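Local coordinates for YrdC-like domain-containing protein (Streptococcus mutans, PDB 3L7V) that is of unknown function but has a YrdC-like fold suggesting a role in tRNA modification, and may bind double-stranded RNA, at residues I69-D74 with V184-A189; V59-T64 with S209-V214. All coordinates share one frame; numbering follows the deposited sequence.

Contact 1 of 2, residues I69-D74 with V184-A189. With SO4 (sulfate ion), chain B.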
loop_
_atom_site.group_PDB
_atom_site.type_symbol
_atom_site.label_atom_id
_atom_site.label_comp_id
_atom_site.label_asym_id
_atom_site.label_seq_id
_atom_site.Cartn_x
_atom_site.Cartn_y
_atom_site.Cartn_z
ATOM N N ILE A 69 10.072 -2.106 -0.847
ATOM C CA ILE A 69 9.199 -2.486 0.267
ATOM C C ILE A 69 9.529 -3.878 0.812
ATOM O O ILE A 69 10.034 -4.741 0.087
ATOM C CB ILE A 69 7.679 -2.488 -0.117
ATOM C CG1 ILE A 69 7.407 -3.449 -1.287
ATOM C CG2 ILE A 69 7.186 -1.087 -0.409
ATOM C CD1 ILE A 69 5.984 -3.375 -1.869
ATOM N N ILE A 70 9.233 -4.076 2.096
ATOM C CA ILE A 70 9.187 -5.404 2.697
ATOM C C ILE A 70 7.747 -5.960 2.657
ATOM O O ILE A 70 6.807 -5.270 3.039
ATOM C CB ILE A 70 9.709 -5.358 4.153
ATOM C CG1 ILE A 70 11.084 -4.681 4.185
ATOM C CG2 ILE A 70 9.745 -6.769 4.763
ATOM C CD1 ILE A 70 11.524 -4.193 5.555
HETATM N N MSE A 71 7.597 -7.202 2.195
HETATM C CA MSE A 71 6.303 -7.847 1.942
HETATM C C MSE A 71 6.137 -9.157 2.721
HETATM O O MSE A 71 7.053 -9.997 2.738
HETATM C CB MSE A 71 6.173 -8.200 0.453
HETATM C CG MSE A 71 5.766 -7.087 -0.485
HETATM SE SE MSE A 71 5.523 -7.740 -2.334
HETATM C CE MSE A 71 4.603 -9.438 -1.943
ATOM N N THR A 72 4.959 -9.343 3.329
ATOM C CA THR A 72 4.599 -10.578 4.051
ATOM C C THR A 72 3.088 -10.848 3.993
ATOM O O THR A 72 2.314 -9.990 3.554
ATOM C CB THR A 72 5.067 -10.583 5.546
ATOM O OG1 THR A 72 4.474 -9.493 6.269
ATOM C CG2 THR A 72 6.558 -10.466 5.633
ATOM N N SER A 73 2.673 -12.036 4.441
ATOM C CA SER A 73 1.259 -12.410 4.399
ATOM C C SER A 73 0.682 -13.056 5.681
ATOM O O SER A 73 -0.448 -13.538 5.667
ATOM C CB SER A 73 0.958 -13.274 3.164
ATOM O OG SER A 73 1.463 -14.585 3.321
ATOM N N ASP A 74 1.432 -13.049 6.784
ATOM C CA ASP A 74 0.880 -13.518 8.057
ATOM C C ASP A 74 1.472 -12.847 9.296
ATOM O O ASP A 74 2.412 -12.059 9.204
ATOM C CB ASP A 74 0.986 -15.044 8.167
ATOM C CG ASP A 74 2.419 -15.542 8.057
ATOM O OD1 ASP A 74 3.357 -14.756 8.328
ATOM O OD2 ASP A 74 2.602 -16.722 7.690
ATOM N N VAL A 184 -1.754 -9.767 0.956
ATOM C CA VAL A 184 -0.334 -9.402 1.142
ATOM C C VAL A 184 -0.175 -8.009 1.785
ATOM O O VAL A 184 -0.895 -7.079 1.433
ATOM C CB VAL A 184 0.453 -9.459 -0.195
ATOM C CG1 VAL A 184 1.779 -8.746 -0.072
ATOM C CG2 VAL A 184 0.674 -10.898 -0.628
ATOM N N TYR A 185 0.746 -7.883 2.742
ATOM C CA TYR A 185 0.919 -6.650 3.529
ATOM C C TYR A 185 2.339 -6.110 3.389
ATOM O O TYR A 185 3.254 -6.854 3.022
ATOM C CB TYR A 185 0.609 -6.890 5.015
ATOM C CG TYR A 185 -0.632 -7.718 5.262
ATOM C CD1 TYR A 185 -0.537 -9.029 5.722
ATOM C CD2 TYR A 185 -1.901 -7.194 5.026
ATOM C CE1 TYR A 185 -1.670 -9.796 5.939
ATOM C CE2 TYR A 185 -3.031 -7.953 5.239
ATOM C CZ TYR A 185 -2.915 -9.253 5.695
ATOM O OH TYR A 185 -4.049 -10.011 5.908
ATOM N N ALA A 186 2.536 -4.826 3.697
ATOM C CA ALA A 186 3.817 -4.183 3.410
ATOM C C ALA A 186 4.149 -2.946 4.230
ATOM O O ALA A 186 3.285 -2.330 4.857
ATOM C CB ALA A 186 3.925 -3.848 1.931
ATOM N N SER A 187 5.430 -2.593 4.161
ATOM C CA SER A 187 6.020 -1.420 4.791
ATOM C C SER A 187 7.277 -1.111 3.964
ATOM O O SER A 187 7.814 -2.002 3.292
ATOM C CB SER A 187 6.403 -1.762 6.230
ATOM O OG SER A 187 6.455 -0.611 7.045
ATOM N N SER A 188 7.759 0.126 3.992
ATOM C CA SER A 188 8.905 0.467 3.144
ATOM C C SER A 188 10.207 -0.111 3.679
ATOM O O SER A 188 10.375 -0.265 4.886
ATOM C CB SER A 188 9.029 1.982 2.919
ATOM O OG SER A 188 9.435 2.661 4.094
ATOM N N ALA A 189 11.121 -0.424 2.765
ATOM C CA ALA A 189 12.411 -1.044 3.095
ATOM C C ALA A 189 13.473 0.005 3.447
ATOM O O ALA A 189 14.357 0.304 2.639
ATOM C CB ALA A 189 12.891 -1.931 1.929
HETATM S S SO4 B . 5.121 3.280 4.716
HETATM O O1 SO4 B . 3.911 2.974 5.482
HETATM O O2 SO4 B . 5.383 4.715 4.750
HETATM O O3 SO4 B . 6.262 2.580 5.311
HETATM O O4 SO4 B . 4.933 2.892 3.317
#
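Val184 opens the pairing by crossing the bent tail of Met71, modelled as selenomethionine: the branch CG1 of Val184 lies 3.5 Å from CE of Met71, tighter than usual for two carbons. Chi3 of 41° folds that methyl back toward the valine, and Leu96 lies against both side chains. Tyr185 grips Thr72 through the backbone in both directions: its N reaches O of Thr72 at 2.7 Å in a nearly straight bond, while its O accepts N of Thr72 from outside the carbonyl plane, tilted by 24°. The ring of Tyr185 extends past the end of the opposing strand, CE1 lying 3.9 Å from Ser73 O, and its OH makes a weak hydrogen bond to Arg148.

Antiparallel pairing of strands 67-72 and 185-188 builds the middle of the mixed sheet of this YrdC-like fold; the axes of the segments 69-72 and 185-188 run at 160°. Ala186 faces Met71 in a non-hydrogen-bonded pair, and its CA sends a C-H toward Ile70 O at 3.2 Å. Its small CB shares a face with the Met71 side chain, next to Leu96. Ser187 restores the hydrogen-bonded pattern, taking N of Ile70 on its O at 2.8 Å and giving its own N to Ile70 O. OG of Ser187 makes a weak hydrogen bond to Lys85 NZ. Ser188 turns its N outward to O3 of the sulfate at 3.2 Å, an anion also held by Arg268. Ala189 ends the contact with CB 4.0 Å from CG1 of Ile70.

Contact 2 of 2, residues V59-T64 with S209-V214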
loop_
_atom_site.group_PDB
_atom_site.type_symbol
_atom_site.label_atom_id
_atom_site.label_comp_id
_atom_site.label_asym_id
_atom_site.label_seq_id
_atom_site.Cartn_x
_atom_site.Cartn_y
_atom_site.Cartn_z
ATOM N N VAL A 59 9.018 -13.756 4.189
ATOM C CA VAL A 59 9.294 -12.315 4.093
ATOM C C VAL A 59 10.272 -12.032 2.946
ATOM O O VAL A 59 11.359 -12.625 2.892
ATOM C CB VAL A 59 9.952 -11.754 5.380
ATOM C CG1 VAL A 59 10.286 -10.283 5.199
ATOM C CG2 VAL A 59 9.067 -11.964 6.610
ATOM N N ILE A 60 9.895 -11.120 2.045
ATOM C CA ILE A 60 10.768 -10.718 0.943
ATOM C C ILE A 60 10.945 -9.200 0.821
ATOM O O ILE A 60 10.183 -8.432 1.412
ATOM C CB ILE A 60 10.272 -11.279 -0.418
ATOM C CG1 ILE A 60 9.022 -10.534 -0.897
ATOM C CG2 ILE A 60 10.000 -12.783 -0.335
ATOM C CD1 ILE A 60 8.577 -10.978 -2.257
ATOM N N VAL A 61 11.973 -8.781 0.071
ATOM C CA VAL A 61 12.132 -7.383 -0.328
ATOM C C VAL A 61 11.809 -7.278 -1.820
ATOM O O VAL A 61 12.147 -8.186 -2.580
ATOM C CB VAL A 61 13.549 -6.829 -0.010
ATOM C CG1 VAL A 61 13.877 -5.645 -0.908
ATOM C CG2 VAL A 61 13.662 -6.424 1.475
ATOM N N CYS A 62 11.150 -6.182 -2.226
ATOM C CA CYS A 62 10.552 -6.054 -3.560
ATOM C C CYS A 62 10.491 -4.599 -4.045
ATOM O O CYS A 62 10.122 -3.713 -3.278
ATOM C CB CYS A 62 9.134 -6.649 -3.521
ATOM S SG CYS A 62 8.126 -6.583 -5.041
ATOM N N PRO A 63 10.820 -4.356 -5.335
ATOM C CA PRO A 63 10.867 -3.022 -5.949
ATOM C C PRO A 63 9.477 -2.424 -6.115
ATOM O O PRO A 63 8.522 -3.171 -6.317
ATOM C CB PRO A 63 11.441 -3.284 -7.357
ATOM C CG PRO A 63 11.795 -4.716 -7.407
ATOM C CD PRO A 63 11.005 -5.411 -6.340
ATOM N N THR A 64 9.371 -1.100 -6.039
ATOM C CA THR A 64 8.128 -0.398 -6.366
ATOM C C THR A 64 8.435 0.801 -7.255
ATOM O O THR A 64 9.601 1.062 -7.550
ATOM C CB THR A 64 7.418 0.115 -5.110
ATOM O OG1 THR A 64 8.179 1.192 -4.548
ATOM C CG2 THR A 64 7.279 -0.991 -4.088
ATOM N N SER A 209 19.886 -8.989 6.045
ATOM C CA SER A 209 20.202 -10.306 6.608
ATOM C C SER A 209 18.986 -10.994 7.227
ATOM O O SER A 209 18.948 -12.225 7.335
ATOM C CB SER A 209 21.322 -10.207 7.642
ATOM O OG SER A 209 20.944 -9.357 8.707
HETATM N N MSE A 210 17.990 -10.210 7.621
HETATM C CA MSE A 210 16.822 -10.773 8.293
HETATM C C MSE A 210 15.702 -11.249 7.346
HETATM O O MSE A 210 14.692 -11.800 7.793
HETATM C CB MSE A 210 16.302 -9.797 9.354
HETATM C CG MSE A 210 17.299 -9.615 10.521
HETATM SE SE MSE A 210 16.762 -8.396 11.964
HETATM C CE MSE A 210 15.056 -9.224 12.444
ATOM N N VAL A 211 15.908 -11.061 6.044
ATOM C CA VAL A 211 14.885 -11.330 5.031
ATOM C C VAL A 211 15.263 -12.597 4.252
ATOM O O VAL A 211 16.443 -12.961 4.231
ATOM C CB VAL A 211 14.719 -10.096 4.095
ATOM C CG1 VAL A 211 14.314 -10.490 2.690
ATOM C CG2 VAL A 211 13.739 -9.101 4.703
ATOM N N ASP A 212 14.272 -13.273 3.653
ATOM C CA ASP A 212 14.499 -14.548 2.955
ATOM C C ASP A 212 14.922 -14.414 1.475
ATOM O O ASP A 212 15.542 -15.322 0.932
ATOM C CB ASP A 212 13.271 -15.471 3.051
ATOM C CG ASP A 212 12.767 -15.659 4.484
ATOM O OD1 ASP A 212 13.584 -15.718 5.431
ATOM O OD2 ASP A 212 11.532 -15.747 4.666
ATOM N N LEU A 213 14.582 -13.296 0.834
ATOM C CA LEU A 213 14.942 -13.040 -0.569
ATOM C C LEU A 213 14.887 -11.537 -0.890
ATOM O O LEU A 213 14.030 -10.819 -0.377
ATOM C CB LEU A 213 13.998 -13.792 -1.515
ATOM C CG LEU A 213 14.150 -13.654 -3.033
ATOM C CD1 LEU A 213 15.251 -14.564 -3.537
ATOM C CD2 LEU A 213 12.842 -13.984 -3.738
ATOM N N VAL A 214 15.801 -11.074 -1.740
ATOM C CA VAL A 214 15.787 -9.698 -2.232
ATOM C C VAL A 214 15.662 -9.663 -3.757
ATOM O O VAL A 214 16.525 -10.184 -4.469
ATOM C CB VAL A 214 17.082 -8.926 -1.853
ATOM C CG1 VAL A 214 17.019 -7.486 -2.384
ATOM C CG2 VAL A 214 17.320 -8.950 -0.330
#
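The carboxylate of Asp212 is the flat side-chain group that meets Val59: N of Val59 approaches OD2 of Asp212 from above the carboxylate plane, 39° out of it, at 3.2 Å. The other oxygen, OD1, forms a salt bridge with Arg80 of helix 75-85. With CG beside its own backbone N (chi1 -51°), the acid bends back over the start of strand 59-64, while its backbone N donates to O of Val59 at 3.1 Å. One aspartate thus takes hold of both polar backbone atoms of Val59.

The turn after helix 205-210 delivers strand 213-216 alongside strand 59-64 as a parallel neighbour in the mixed sheet of the YrdC-like fold. N of Val61 donates to O of Leu213 at 2.9 Å, almost straight at 167°, and Val61 pairs with Val214, their CA atoms 4.7 Å apart. CG1 of Val61 and CG1 of Val214 run side by side, pointing the same way, at 3.9 Å. Val211 crosses Val59 and Val61, each at about a right angle: its CG2 meets CG1 of Val59 at 3.7 Å and CG2 of Val61 at 4.2 Å. Its other branch, CG1, rests over the carbonyl O of Val59. Leu213 and Ile60 point to the other face, where Ile52 of helix 47-54 touches both.

The chemistry joins apolar packing to two hydrogen bonds from Asp212 to Val59 and one salt bridge to Arg80: the acid, shared between a backbone amide and an arginine, would probably remain ionised, and it ties the turn to the sheet and to helix 75-85.

How the contacts relate
Contacts 1 and 2 belong to one sheet, their centres about 9 Å apart, and are joined by the pairing of consecutive strands 59-64 and 67-72. N of Ile69 lies 2.9 Å from O of Cys62, and N of Met71 lies 3.0 Å from O of Ile60, both probable hydrogen bonds. CD1 of Ile69 also packs on CG2 of Thr64 at 3.5 Å. With the pairings of contacts 1 and 2, the sheet runs 213-216, 59-64, 67-72, 185-188, with contact 2 toward the 37-40 edge and contact 1 nearer the middle of the chain. The sulfate bonded to N of Ser188 probably came from the crystallisation liquor; bound also by Arg268, it may mark an anion-binding pocket.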